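PDB 4PE6: putative ABC transporter from Thermobispora bispora, which probably serves as the extracytoplasmic solute-binding component of an ABC importer, likely for a sugar or related compound, and here holds a trihydroxybutanoic acid. Local coordinates for residues D130-A135 with A162-T167; P138-I143 with K170-Y175; N148-R153 with T180-T185; I230-F235 with I250-V255. All blocks are in the same frame, centred on the assembly; numbering follows the deposited sequence.

Contact 1 (D130-A135 with A162-T167); sequences DWATYA and AEMYET. With LTH ((2R,3S)-2,3,4-trihydroxybutanoic acid), chain C.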
loop_
_atom_site.group_PDB
_atom_site.type_symbol
_atom_site.label_atom_id
_atom_site.label_comp_id
_atom_site.label_asym_id
_atom_site.label_seq_id
_atom_site.Cartn_x
_atom_site.Cartn_y
_atom_site.Cartn_z
ATOM N N ASP A 130 3.291 8.238 8.203
ATOM C CA ASP A 130 2.884 9.440 7.480
ATOM C C ASP A 130 1.512 9.268 6.822
ATOM O O ASP A 130 0.671 10.158 6.894
ATOM C CB ASP A 130 3.917 9.817 6.426
ATOM C CG ASP A 130 5.160 10.464 7.023
ATOM O OD1 ASP A 130 5.191 10.702 8.250
ATOM O OD2 ASP A 130 6.107 10.700 6.259
ATOM N N TRP A 131 1.309 8.112 6.181
ATOM C CA TRP A 131 0.026 7.798 5.549
ATOM C C TRP A 131 -1.082 7.890 6.566
ATOM O O TRP A 131 -2.010 8.668 6.407
ATOM C CB TRP A 131 0.086 6.412 4.912
ATOM C CG TRP A 131 -1.208 5.872 4.332
ATOM C CD1 TRP A 131 -2.431 6.479 4.291
ATOM C CD2 TRP A 131 -1.380 4.586 3.753
ATOM N NE1 TRP A 131 -3.367 5.634 3.692
ATOM C CE2 TRP A 131 -2.740 4.471 3.357
ATOM C CE3 TRP A 131 -0.521 3.510 3.534
ATOM C CZ2 TRP A 131 -3.256 3.322 2.755
ATOM C CZ3 TRP A 131 -1.041 2.361 2.916
ATOM C CH2 TRP A 131 -2.400 2.295 2.520
ATOM N N ALA A 132 -0.977 7.113 7.640
ATOM C CA ALA A 132 -2.030 7.146 8.660
ATOM C C ALA A 132 -2.299 8.544 9.197
ATOM O O ALA A 132 -3.438 8.871 9.509
ATOM C CB ALA A 132 -1.719 6.173 9.802
ATOM N N THR A 133 -1.251 9.381 9.310
ATOM C CA THR A 133 -1.416 10.721 9.827
ATOM C C THR A 133 -2.134 11.594 8.791
ATOM O O THR A 133 -3.058 12.325 9.130
ATOM C CB THR A 133 -0.043 11.329 10.239
ATOM O OG1 THR A 133 0.573 10.479 11.214
ATOM C CG2 THR A 133 -0.199 12.746 10.847
ATOM N N TYR A 134 -1.722 11.501 7.532
ATOM C CA TYR A 134 -2.388 12.241 6.454
ATOM C C TYR A 134 -3.843 11.808 6.245
ATOM O O TYR A 134 -4.652 12.577 5.729
ATOM C CB TYR A 134 -1.629 12.092 5.132
ATOM C CG TYR A 134 -0.359 12.907 5.030
ATOM C CD1 TYR A 134 -0.345 14.267 5.336
ATOM C CD2 TYR A 134 0.834 12.320 4.592
ATOM C CE1 TYR A 134 0.821 15.016 5.224
ATOM C CE2 TYR A 134 1.998 13.050 4.484
ATOM C CZ TYR A 134 1.988 14.395 4.800
ATOM O OH TYR A 134 3.140 15.113 4.691
ATOM N N ALA A 135 -4.180 10.589 6.652
ATOM C CA ALA A 135 -5.546 10.072 6.472
ATOM C C ALA A 135 -6.431 10.498 7.628
ATOM O O ALA A 135 -7.630 10.698 7.442
ATOM C CB ALA A 135 -5.531 8.567 6.375
ATOM N N ALA A 162 -0.988 -2.911 11.290
ATOM C CA ALA A 162 -0.930 -2.837 12.725
ATOM C C ALA A 162 -0.330 -1.488 13.150
ATOM O O ALA A 162 -0.819 -0.856 14.087
ATOM C CB ALA A 162 -0.149 -4.015 13.303
ATOM N N GLU A 163 0.698 -1.040 12.427
ATOM C CA GLU A 163 1.365 0.225 12.722
ATOM C C GLU A 163 0.429 1.408 12.523
ATOM O O GLU A 163 0.378 2.341 13.360
ATOM C CB GLU A 163 2.620 0.413 11.855
ATOM C CG GLU A 163 3.381 1.680 12.225
ATOM C CD GLU A 163 4.787 1.777 11.667
ATOM O OE1 GLU A 163 4.998 1.538 10.467
ATOM O OE2 GLU A 163 5.685 2.132 12.454
HETATM N N MSE A 164 -0.316 1.372 11.414
HETATM C CA MSE A 164 -1.226 2.464 11.100
HETATM C C MSE A 164 -2.357 2.526 12.068
HETATM O O MSE A 164 -2.775 3.623 12.425
HETATM C CB MSE A 164 -1.714 2.372 9.650
HETATM C CG MSE A 164 -0.506 2.488 8.723
HETATM SE SE MSE A 164 -0.972 2.853 6.830
HETATM C CE MSE A 164 -1.369 1.061 6.207
ATOM N N TYR A 165 -2.840 1.378 12.542
ATOM C CA TYR A 165 -3.942 1.364 13.507
ATOM C C TYR A 165 -3.486 2.040 14.820
ATOM O O TYR A 165 -4.230 2.822 15.416
ATOM C CB TYR A 165 -4.506 -0.068 13.753
ATOM C CG TYR A 165 -5.734 -0.107 14.651
ATOM C CD1 TYR A 165 -6.868 0.647 14.339
ATOM C CD2 TYR A 165 -5.768 -0.887 15.815
ATOM C CE1 TYR A 165 -7.986 0.644 15.158
ATOM C CE2 TYR A 165 -6.890 -0.885 16.639
ATOM C CZ TYR A 165 -7.999 -0.125 16.287
ATOM O OH TYR A 165 -9.116 -0.092 17.070
ATOM N N GLU A 166 -2.267 1.755 15.264
ATOM C CA GLU A 166 -1.748 2.423 16.448
ATOM C C GLU A 166 -1.682 3.914 16.209
ATOM O O GLU A 166 -2.022 4.704 17.098
ATOM C CB GLU A 166 -0.354 1.906 16.840
ATOM C CG GLU A 166 -0.342 0.456 17.262
ATOM C CD GLU A 166 -1.272 0.196 18.424
ATOM O OE1 GLU A 166 -1.124 0.880 19.467
ATOM O OE2 GLU A 166 -2.173 -0.671 18.285
ATOM N N THR A 167 -1.233 4.312 15.021
ATOM C CA THR A 167 -1.132 5.730 14.701
ATOM C C THR A 167 -2.534 6.368 14.700
ATOM O O THR A 167 -2.741 7.416 15.319
ATOM C CB THR A 167 -0.437 5.980 13.352
ATOM O OG1 THR A 167 0.855 5.378 13.353
ATOM C CG2 THR A 167 -0.274 7.442 13.086
HETATM O O1 LTH C . -3.305 -1.248 0.546
HETATM C C1 LTH C . -2.519 -2.258 0.672
HETATM O O LTH C . -2.792 -3.442 0.380
HETATM C C2 LTH C . -1.066 -1.997 1.138
HETATM O O2 LTH C . -0.333 -3.241 1.278
HETATM C C3 LTH C . -1.019 -1.289 2.475
HETATM O O3 LTH C . -1.691 -2.071 3.461
HETATM C C4 LTH C . 0.454 -1.126 2.901
HETATM O O4 LTH C . 1.057 -0.236 1.926
#
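Met164, a selenomethionine here, lays its SE and CE over one face of the Trp131 indole, while its CB meets the methyl of Ala132. SE stands 3.3 Å above the ring plane, offset toward the rim, and comes within 3.4 Å of Trp131 CE3. CE lies over the same six-membered ring, and both it and SE are 3.9 Å from the centroid, so a Met-aromatic contact and a CH-pi contact share one face. The bend at chi3 (-83°) folds the end of the Met164 chain along the ring. Ala132, the small residue where the two helices come nearest, sets its CB 3.8 Å from both Met164 CB and Thr167 CB. Thr167 turns CG2 toward the partner helix, against Thr133 OG1, while its own OG1 bonds back to Glu163 O; that carbonyl takes the Thr167 backbone N on the opposite face of its plane. Thr133 OG1 is likewise occupied within its helix, by Val129 O. The axes of 130-135 and 162-167 approach to 8.8 Å at a crossing angle of -41°. At the in-plane edge of the indole, Trp131 CZ3 lies 3.5 Å from O4 of the bound trihydroxybutanoic acid, which Asp113, Ser259, Asn30 and Arg33 hold by hydrogen bonds. The contact is thus apolar across the helices, and Met164, packed on one indole face, would help fix the ring whose edge meets the ligand.

Contact 2 (P138-I143 with K170-Y175); sequences PVLESI and KILAEY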
loop_
_atom_site.group_PDB
_atom_site.type_symbol
_atom_site.label_atom_id
_atom_site.label_comp_id
_atom_site.label_asym_id
_atom_site.label_seq_id
_atom_site.Cartn_x
_atom_site.Cartn_y
_atom_site.Cartn_z
ATOM N N PRO A 138 -6.032 15.502 8.970
ATOM C CA PRO A 138 -6.824 16.474 8.210
ATOM C C PRO A 138 -8.324 16.168 8.209
ATOM O O PRO A 138 -9.158 17.094 8.104
ATOM C CB PRO A 138 -6.257 16.378 6.777
ATOM C CG PRO A 138 -5.001 15.586 6.866
ATOM C CD PRO A 138 -5.090 14.758 8.118
ATOM N N VAL A 139 -8.665 14.889 8.324
ATOM C CA VAL A 139 -10.064 14.487 8.359
ATOM C C VAL A 139 -10.728 14.956 9.654
ATOM O O VAL A 139 -11.826 15.525 9.638
ATOM C CB VAL A 139 -10.204 12.964 8.145
ATOM C CG1 VAL A 139 -11.600 12.483 8.470
ATOM C CG2 VAL A 139 -9.848 12.608 6.703
ATOM N N LEU A 140 -10.039 14.770 10.770
ATOM C CA LEU A 140 -10.563 15.231 12.042
ATOM C C LEU A 140 -10.630 16.762 12.100
ATOM O O LEU A 140 -11.590 17.321 12.651
ATOM C CB LEU A 140 -9.729 14.676 13.186
ATOM C CG LEU A 140 -9.837 13.143 13.286
ATOM C CD1 LEU A 140 -8.772 12.564 14.189
ATOM C CD2 LEU A 140 -11.219 12.718 13.758
ATOM N N GLU A 141 -9.626 17.435 11.537
ATOM C CA GLU A 141 -9.678 18.889 11.440
ATOM C C GLU A 141 -10.886 19.336 10.626
ATOM O O GLU A 141 -11.551 20.291 11.004
ATOM C CB GLU A 141 -8.404 19.482 10.830
ATOM C CG GLU A 141 -7.190 19.422 11.737
ATOM C CD GLU A 141 -7.241 20.416 12.885
ATOM O OE1 GLU A 141 -7.452 21.631 12.651
ATOM O OE2 GLU A 141 -7.028 19.972 14.031
ATOM N N SER A 142 -11.170 18.645 9.527
ATOM C CA SER A 142 -12.283 19.028 8.642
ATOM C C SER A 142 -13.655 18.916 9.304
ATOM O O SER A 142 -14.615 19.515 8.825
ATOM C CB SER A 142 -12.271 18.215 7.347
ATOM O OG SER A 142 -12.928 16.967 7.537
ATOM N N ILE A 143 -13.770 18.168 10.403
ATOM C CA ILE A 143 -15.046 18.091 11.128
ATOM C C ILE A 143 -14.972 18.899 12.432
ATOM O O ILE A 143 -15.751 18.698 13.376
ATOM C CB ILE A 143 -15.498 16.621 11.347
ATOM C CG1 ILE A 143 -14.520 15.847 12.237
ATOM C CG2 ILE A 143 -15.619 15.917 10.003
ATOM C CD1 ILE A 143 -15.010 14.493 12.711
ATOM N N LYS A 170 -3.723 6.864 18.223
ATOM C CA LYS A 170 -2.969 7.958 18.835
ATOM C C LYS A 170 -3.497 9.335 18.436
ATOM O O LYS A 170 -3.689 10.204 19.278
ATOM C CB LYS A 170 -1.508 7.849 18.458
ATOM C CG LYS A 170 -0.634 8.793 19.244
ATOM C CD LYS A 170 0.801 8.744 18.753
ATOM C CE LYS A 170 1.667 9.743 19.520
ATOM N NZ LYS A 170 2.564 10.487 18.587
ATOM N N ILE A 171 -3.722 9.531 17.147
ATOM C CA ILE A 171 -4.265 10.775 16.650
ATOM C C ILE A 171 -5.674 10.997 17.207
ATOM O O ILE A 171 -6.002 12.100 17.647
ATOM C CB ILE A 171 -4.229 10.822 15.114
ATOM C CG1 ILE A 171 -2.774 10.861 14.646
ATOM C CG2 ILE A 171 -5.020 12.011 14.569
ATOM C CD1 ILE A 171 -2.608 10.625 13.153
ATOM N N LEU A 172 -6.506 9.963 17.217
ATOM C CA LEU A 172 -7.850 10.104 17.757
ATOM C C LEU A 172 -7.823 10.562 19.213
ATOM O O LEU A 172 -8.659 11.355 19.622
ATOM C CB LEU A 172 -8.630 8.796 17.667
ATOM C CG LEU A 172 -9.209 8.508 16.289
ATOM C CD1 LEU A 172 -9.640 7.057 16.231
ATOM C CD2 LEU A 172 -10.372 9.432 16.006
ATOM N N ALA A 173 -6.854 10.077 19.977
ATOM C CA ALA A 173 -6.733 10.430 21.394
ATOM C C ALA A 173 -6.475 11.929 21.607
ATOM O O ALA A 173 -6.754 12.461 22.688
ATOM C CB ALA A 173 -5.634 9.599 22.037
ATOM N N GLU A 174 -5.938 12.596 20.590
ATOM C CA GLU A 174 -5.713 14.037 20.634
ATOM C C GLU A 174 -6.976 14.853 20.360
ATOM O O GLU A 174 -6.957 16.074 20.493
ATOM C CB GLU A 174 -4.633 14.432 19.633
ATOM C CG GLU A 174 -3.289 13.801 19.936
ATOM C CD GLU A 174 -2.271 14.024 18.844
ATOM O OE1 GLU A 174 -2.588 14.704 17.833
ATOM O OE2 GLU A 174 -1.150 13.512 19.016
ATOM N N TYR A 175 -8.060 14.183 19.964
ATOM C CA TYR A 175 -9.361 14.822 19.765
ATOM C C TYR A 175 -10.433 14.174 20.676
ATOM O O TYR A 175 -11.230 13.344 20.228
ATOM C CB TYR A 175 -9.769 14.743 18.279
ATOM C CG TYR A 175 -8.850 15.477 17.315
ATOM C CD1 TYR A 175 -7.642 14.914 16.895
ATOM C CD2 TYR A 175 -9.189 16.730 16.813
ATOM C CE1 TYR A 175 -6.806 15.580 16.024
ATOM C CE2 TYR A 175 -8.360 17.401 15.930
ATOM C CZ TYR A 175 -7.172 16.826 15.532
ATOM O OH TYR A 175 -6.342 17.499 14.658
#
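Leu140 and Tyr175 have the nearest CA atoms, 7.8 Å apart, where the last turn of helix 128-142, just after a kink at Pro138, faces 170-175. Leu140 is central to the packing. Its CB sits 3.9 Å above the plane of the Tyr175 ring, over the centre and only 5° off the normal, a CH-pi contact. Its CD1 continues past the ring to meet Tyr175 CD1 and Ile171 CG2, each at 3.8 Å, and the CD2 methyl of Leu172 closes the apolar cluster. At the edge of the same ring, Tyr175 OH donates a short 2.6 Å hydrogen bond to Glu141 OE2, using the anti lone pair of that oxygen. A bend at chi2 (-73°) swings the Glu141 carboxylate round to the hydroxyl, its plane 64° from that of the ring. Lys137 also hydrogen-bonds Tyr175 OH and forms a long, weak ion pair with Glu141, which would favour a charged carboxylate. Beneath this polar rim the leucines reach the sheet: Leu140 touches Ile211 of strand 209-211 and Val178 of strand 178-185, and Leu172 rests on Val178, Thr180 and Val151, so helices 128-142 and 159-173 pack side by side over three strands.

Contact 3 (N148-R153 with T180-T185); sequences NVIVVR and TVATVT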
loop_
_atom_site.group_PDB
_atom_site.type_symbol
_atom_site.label_atom_id
_atom_site.label_comp_id
_atom_site.label_asym_id
_atom_site.label_seq_id
_atom_site.Cartn_x
_atom_site.Cartn_y
_atom_site.Cartn_z
ATOM N N ASN A 148 -18.839 12.200 15.217
ATOM C CA ASN A 148 -18.786 10.760 15.244
ATOM C C ASN A 148 -18.005 10.238 14.046
ATOM O O ASN A 148 -18.179 10.704 12.915
ATOM C CB ASN A 148 -20.200 10.178 15.233
ATOM C CG ASN A 148 -20.996 10.544 16.468
ATOM O OD1 ASN A 148 -20.459 10.591 17.589
ATOM N ND2 ASN A 148 -22.301 10.764 16.286
ATOM N N VAL A 149 -17.127 9.282 14.300
ATOM C CA VAL A 149 -16.349 8.673 13.234
ATOM C C VAL A 149 -16.391 7.156 13.233
ATOM O O VAL A 149 -16.579 6.506 14.292
ATOM C CB VAL A 149 -14.876 9.112 13.267
ATOM C CG1 VAL A 149 -14.768 10.611 13.104
ATOM C CG2 VAL A 149 -14.206 8.643 14.545
ATOM N N ILE A 150 -16.186 6.592 12.038
ATOM C CA ILE A 150 -15.990 5.159 11.893
ATOM C C ILE A 150 -14.535 4.930 11.477
ATOM O O ILE A 150 -14.023 5.630 10.611
ATOM C CB ILE A 150 -16.945 4.559 10.849
ATOM C CG1 ILE A 150 -18.381 4.620 11.359
ATOM C CG2 ILE A 150 -16.544 3.132 10.483
ATOM C CD1 ILE A 150 -19.411 4.114 10.372
ATOM N N VAL A 151 -13.875 3.971 12.116
ATOM C CA VAL A 151 -12.550 3.540 11.695
ATOM C C VAL A 151 -12.701 2.249 10.904
ATOM O O VAL A 151 -13.260 1.268 11.405
ATOM C CB VAL A 151 -11.616 3.293 12.904
ATOM C CG1 VAL A 151 -10.214 2.867 12.453
ATOM C CG2 VAL A 151 -11.535 4.536 13.774
ATOM N N VAL A 152 -12.149 2.243 9.695
ATOM C CA VAL A 152 -12.111 1.066 8.856
ATOM C C VAL A 152 -10.668 0.644 8.714
ATOM O O VAL A 152 -9.869 1.334 8.092
ATOM C CB VAL A 152 -12.677 1.337 7.450
ATOM C CG1 VAL A 152 -12.619 0.067 6.631
ATOM C CG2 VAL A 152 -14.097 1.913 7.505
ATOM N N ARG A 153 -10.323 -0.479 9.322
ATOM C CA ARG A 153 -8.970 -0.982 9.281
ATOM C C ARG A 153 -8.592 -1.553 7.918
ATOM O O ARG A 153 -9.449 -1.985 7.113
ATOM C CB ARG A 153 -8.765 -2.029 10.364
ATOM C CG ARG A 153 -8.953 -1.454 11.757
ATOM C CD ARG A 153 -8.705 -2.467 12.870
ATOM N NE ARG A 153 -7.330 -2.936 12.880
ATOM C CZ ARG A 153 -6.785 -3.649 13.875
ATOM N NH1 ARG A 153 -7.502 -3.998 14.919
ATOM N NH2 ARG A 153 -5.527 -4.036 13.813
ATOM N N THR A 180 -15.542 7.412 18.420
ATOM C CA THR A 180 -15.516 6.333 17.457
ATOM C C THR A 180 -16.785 5.526 17.690
ATOM O O THR A 180 -16.941 4.921 18.745
ATOM C CB THR A 180 -14.256 5.441 17.580
ATOM O OG1 THR A 180 -13.082 6.186 17.247
ATOM C CG2 THR A 180 -14.338 4.278 16.630
ATOM N N VAL A 181 -17.697 5.537 16.730
ATOM C CA VAL A 181 -18.982 4.866 16.900
ATOM C C VAL A 181 -18.976 3.447 16.356
ATOM O O VAL A 181 -19.898 2.676 16.651
ATOM C CB VAL A 181 -20.174 5.666 16.312
ATOM C CG1 VAL A 181 -20.403 6.948 17.116
ATOM C CG2 VAL A 181 -19.985 5.956 14.828
ATOM N N ALA A 182 -17.954 3.108 15.562
ATOM C CA ALA A 182 -17.725 1.737 15.123
ATOM C C ALA A 182 -16.315 1.555 14.567
ATOM O O ALA A 182 -15.737 2.478 13.973
ATOM C CB ALA A 182 -18.759 1.328 14.077
ATOM N N THR A 183 -15.750 0.378 14.810
ATOM C CA THR A 183 -14.544 -0.062 14.139
ATOM C C THR A 183 -14.823 -1.347 13.352
ATOM O O THR A 183 -15.365 -2.329 13.882
ATOM C CB THR A 183 -13.407 -0.294 15.139
ATOM O OG1 THR A 183 -13.302 0.864 15.987
ATOM C CG2 THR A 183 -12.074 -0.532 14.423
ATOM N N VAL A 184 -14.417 -1.338 12.094
ATOM C CA VAL A 184 -14.565 -2.484 11.229
ATOM C C VAL A 184 -13.299 -2.749 10.421
ATOM O O VAL A 184 -12.375 -1.943 10.434
ATOM C CB VAL A 184 -15.778 -2.319 10.305
ATOM C CG1 VAL A 184 -17.022 -2.148 11.151
ATOM C CG2 VAL A 184 -15.603 -1.148 9.336
ATOM N N THR A 185 -13.269 -3.888 9.736
ATOM C CA THR A 185 -12.166 -4.248 8.840
ATOM C C THR A 185 -12.592 -4.126 7.374
ATOM O O THR A 185 -13.587 -4.727 6.947
ATOM C CB THR A 185 -11.697 -5.677 9.067
ATOM O OG1 THR A 185 -11.168 -5.818 10.389
ATOM C CG2 THR A 185 -10.630 -6.074 8.033
#
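Four backbone hydrogen bonds join 148-153 to 180-185 in parallel. Val181 N bonds to Val149 O at 2.9 Å, Val151 N to Ala182 O, Val184 N to Val151 O, and Arg153 N to Val184 O at 2.8 Å, the last with an N-H...O angle of 170°. Weak CA-H...O contacts accompany the ladder, as between Thr183 CA and Val151 O at 3.3 Å. Val181, with a psi of -14°, departs from the extended form; its CG1 lies 3.7 Å from Asn148 OD1 and its CG2 meets Ile150 CG1. The amide of Asn148 turns its ND2 to Thr206 O. On one face, Val152 CG2 and Val184 CG2 touch at 3.9 Å, with Ile150 and Ala182 beside them. On the other, Val151 CG2 meets Thr180 CG2 at 4.0 Å, and Thr183 CG2 packs against Val151 CB.

The two strands open and close a beta-alpha-beta crossover through helix 159-173, at the edge of the sheet where 178-185 is outermost in the chain, in keeping with the periplasmic binding protein fold. That helix supports the Val151 and Thr180 face through Leu172 and Tyr165. Helix 190-200 backs the opposite one, its Val197, Val200 and Ala196 touching Val152, Ile150, Ala182 and Val184. On the inner side, strand 209-211 continues the sheet through backbone bonds from Ile150 and Val152. Arg153 bends away at chi3 (63°) after its CD passes Thr183 CG2; NE forms a salt bridge with Glu161, and the guanidinium makes a cation-pi contact with Tyr165.

Contact 4 (I230-F235 with I250-V255); sequences IPAVTF and IDNGSV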
loop_
_atom_site.group_PDB
_atom_site.type_symbol
_atom_site.label_atom_id
_atom_site.label_comp_id
_atom_site.label_asym_id
_atom_site.label_seq_id
_atom_site.Cartn_x
_atom_site.Cartn_y
_atom_site.Cartn_z
ATOM N N ILE A 230 -22.975 11.778 2.533
ATOM C CA ILE A 230 -21.655 11.216 2.389
ATOM C C ILE A 230 -20.718 11.960 3.388
ATOM O O ILE A 230 -20.609 13.176 3.338
ATOM C CB ILE A 230 -21.165 11.364 0.922
ATOM C CG1 ILE A 230 -22.184 10.767 -0.083
ATOM C CG2 ILE A 230 -19.780 10.763 0.727
ATOM C CD1 ILE A 230 -22.432 9.271 0.035
ATOM N N PRO A 231 -20.078 11.239 4.320
ATOM C CA PRO A 231 -19.124 11.909 5.234
ATOM C C PRO A 231 -17.787 12.221 4.599
ATOM O O PRO A 231 -17.575 11.900 3.442
ATOM C CB PRO A 231 -18.931 10.870 6.344
ATOM C CG PRO A 231 -19.113 9.573 5.641
ATOM C CD PRO A 231 -20.187 9.798 4.614
ATOM N N ALA A 232 -16.865 12.838 5.354
ATOM C CA ALA A 232 -15.472 12.905 4.903
ATOM C C ALA A 232 -14.920 11.490 4.870
ATOM O O ALA A 232 -15.071 10.743 5.832
ATOM C CB ALA A 232 -14.628 13.794 5.824
ATOM N N VAL A 233 -14.320 11.105 3.753
ATOM C CA VAL A 233 -13.766 9.761 3.593
ATOM C C VAL A 233 -12.306 9.778 3.146
ATOM O O VAL A 233 -11.737 10.824 2.791
ATOM C CB VAL A 233 -14.608 8.905 2.600
ATOM C CG1 VAL A 233 -16.011 8.671 3.141
ATOM C CG2 VAL A 233 -14.678 9.559 1.232
ATOM N N THR A 234 -11.689 8.605 3.175
ATOM C CA THR A 234 -10.316 8.429 2.730
ATOM C C THR A 234 -10.379 7.629 1.444
ATOM O O THR A 234 -10.553 6.421 1.474
ATOM C CB THR A 234 -9.472 7.695 3.786
ATOM O OG1 THR A 234 -10.100 6.454 4.154
ATOM C CG2 THR A 234 -9.306 8.558 5.023
ATOM N N PHE A 235 -10.285 8.322 0.308
ATOM C CA PHE A 235 -10.450 7.680 -0.971
ATOM C C PHE A 235 -9.277 6.818 -1.374
ATOM O O PHE A 235 -8.130 7.096 -1.034
ATOM C CB PHE A 235 -10.633 8.735 -2.068
ATOM C CG PHE A 235 -11.985 9.355 -2.072
ATOM C CD1 PHE A 235 -13.104 8.585 -2.360
ATOM C CD2 PHE A 235 -12.146 10.704 -1.825
ATOM C CE1 PHE A 235 -14.362 9.149 -2.376
ATOM C CE2 PHE A 235 -13.415 11.272 -1.847
ATOM C CZ PHE A 235 -14.515 10.490 -2.123
ATOM N N ILE A 250 -16.996 16.793 -4.285
ATOM C CA ILE A 250 -17.000 16.512 -2.865
ATOM C C ILE A 250 -16.001 17.474 -2.227
ATOM O O ILE A 250 -14.830 17.512 -2.597
ATOM C CB ILE A 250 -16.666 15.031 -2.543
ATOM C CG1 ILE A 250 -17.697 14.078 -3.183
ATOM C CG2 ILE A 250 -16.585 14.806 -1.034
ATOM C CD1 ILE A 250 -19.089 14.144 -2.582
ATOM N N ASP A 251 -16.503 18.285 -1.305
ATOM C CA ASP A 251 -15.719 19.314 -0.660
ATOM C C ASP A 251 -16.053 19.295 0.810
ATOM O O ASP A 251 -16.611 20.252 1.342
ATOM C CB ASP A 251 -16.062 20.679 -1.262
ATOM C CG ASP A 251 -14.992 21.704 -0.993
ATOM O OD1 ASP A 251 -13.941 21.627 -1.662
ATOM O OD2 ASP A 251 -15.199 22.575 -0.117
ATOM N N ASN A 252 -15.745 18.180 1.463
ATOM C CA ASN A 252 -16.162 17.971 2.846
ATOM C C ASN A 252 -15.054 17.460 3.765
ATOM O O ASN A 252 -15.335 16.948 4.849
ATOM C CB ASN A 252 -17.312 16.965 2.859
ATOM C CG ASN A 252 -16.894 15.589 2.369
ATOM O OD1 ASN A 252 -15.774 15.392 1.887
ATOM N ND2 ASN A 252 -17.803 14.629 2.476
ATOM N N GLY A 253 -13.805 17.596 3.340
ATOM C CA GLY A 253 -12.675 17.139 4.142
ATOM C C GLY A 253 -12.139 15.802 3.679
ATOM O O GLY A 253 -11.195 15.273 4.275
ATOM N N SER A 254 -12.749 15.226 2.638
ATOM C CA SER A 254 -12.263 13.963 2.093
ATOM C C SER A 254 -10.827 14.111 1.639
ATOM O O SER A 254 -10.413 15.197 1.264
ATOM C CB SER A 254 -13.169 13.453 0.971
ATOM O OG SER A 254 -14.404 13.009 1.519
ATOM N N VAL A 255 -10.053 13.026 1.737
ATOM C CA VAL A 255 -8.637 13.011 1.318
ATOM C C VAL A 255 -8.345 11.804 0.435
ATOM O O VAL A 255 -9.152 10.874 0.346
ATOM C CB VAL A 255 -7.682 13.018 2.517
ATOM C CG1 VAL A 255 -7.848 14.307 3.292
ATOM C CG2 VAL A 255 -7.912 11.786 3.401
#
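A serine hydroxyl takes the place of a backbone acceptor: Val233 N donates to Ser254 OG at 2.9 Å with an almost straight N-H...O angle of 171°. The hydroxyl in turn donates a hydrogen bond to Asn252 OD1, 2.8 Å away, in the carbonyl plane and on a lone pair. Ser254 N bonds to the same OD1 at 3.1 Å, tilted out of that plane, which makes an Asx turn. Asn252 CG lies between the backbone N and the carbonyl carbon (chi1 64°), bringing the amide up to the other segment, where ND2 makes weak bonds to Pro231 O (2.9 Å) and Ile230 O. Gly253 turns the chain at a positive phi of 100°, a conformation that glycine readily adopts, and brings its backbone close to Ala232 CB, which also touches Asn252 O.

Beyond Ser254 the pairing becomes regular. Val255 N bonds to Val233 O and Phe235 N to Val255 O at 2.8 Å, starting the parallel pairing of strands 232-235 and 255-258. The CG2 methyls of Thr234 and Val255 lie side by side, 3.9 Å apart, toward helix 128-142, while Thr234 OG1 bonds to Gly212 N. Phe235 swings back so that CE2 comes 3.6 Å from Ser254 CB, and one ring face receives Val233 CG2; Trp245 and Tyr244 of helix 239-247 also meet Phe235. The buried hydroxyl both accepts and donates, so its polar atom is satisfied, and it links the Asx turn to the backbone N-H of Val233.

In the fold
All four contacts belong to the part of the chain built round strands 147-153, 178-185, 209-211, 232-235 and 255-258. Contacts 1 and 2 follow one helix pair, 128-142 with 159-173, their centres about 12 Å apart, running outward from the ligand. Contact 3 closes the crossover about helix 159-173, and its segments alternate along the chain with those of contacts 1 and 2. Contact 4 comes later, in the same sheet, its centre about 15 Å from that of contact 3 without touching it. Helix 128-142 connects contacts 1, 2 and 4: Ser142 and Val139 rest on Gly253 and Val255. The pocket residue Trp131 is thereby tied through its helix to the sheet.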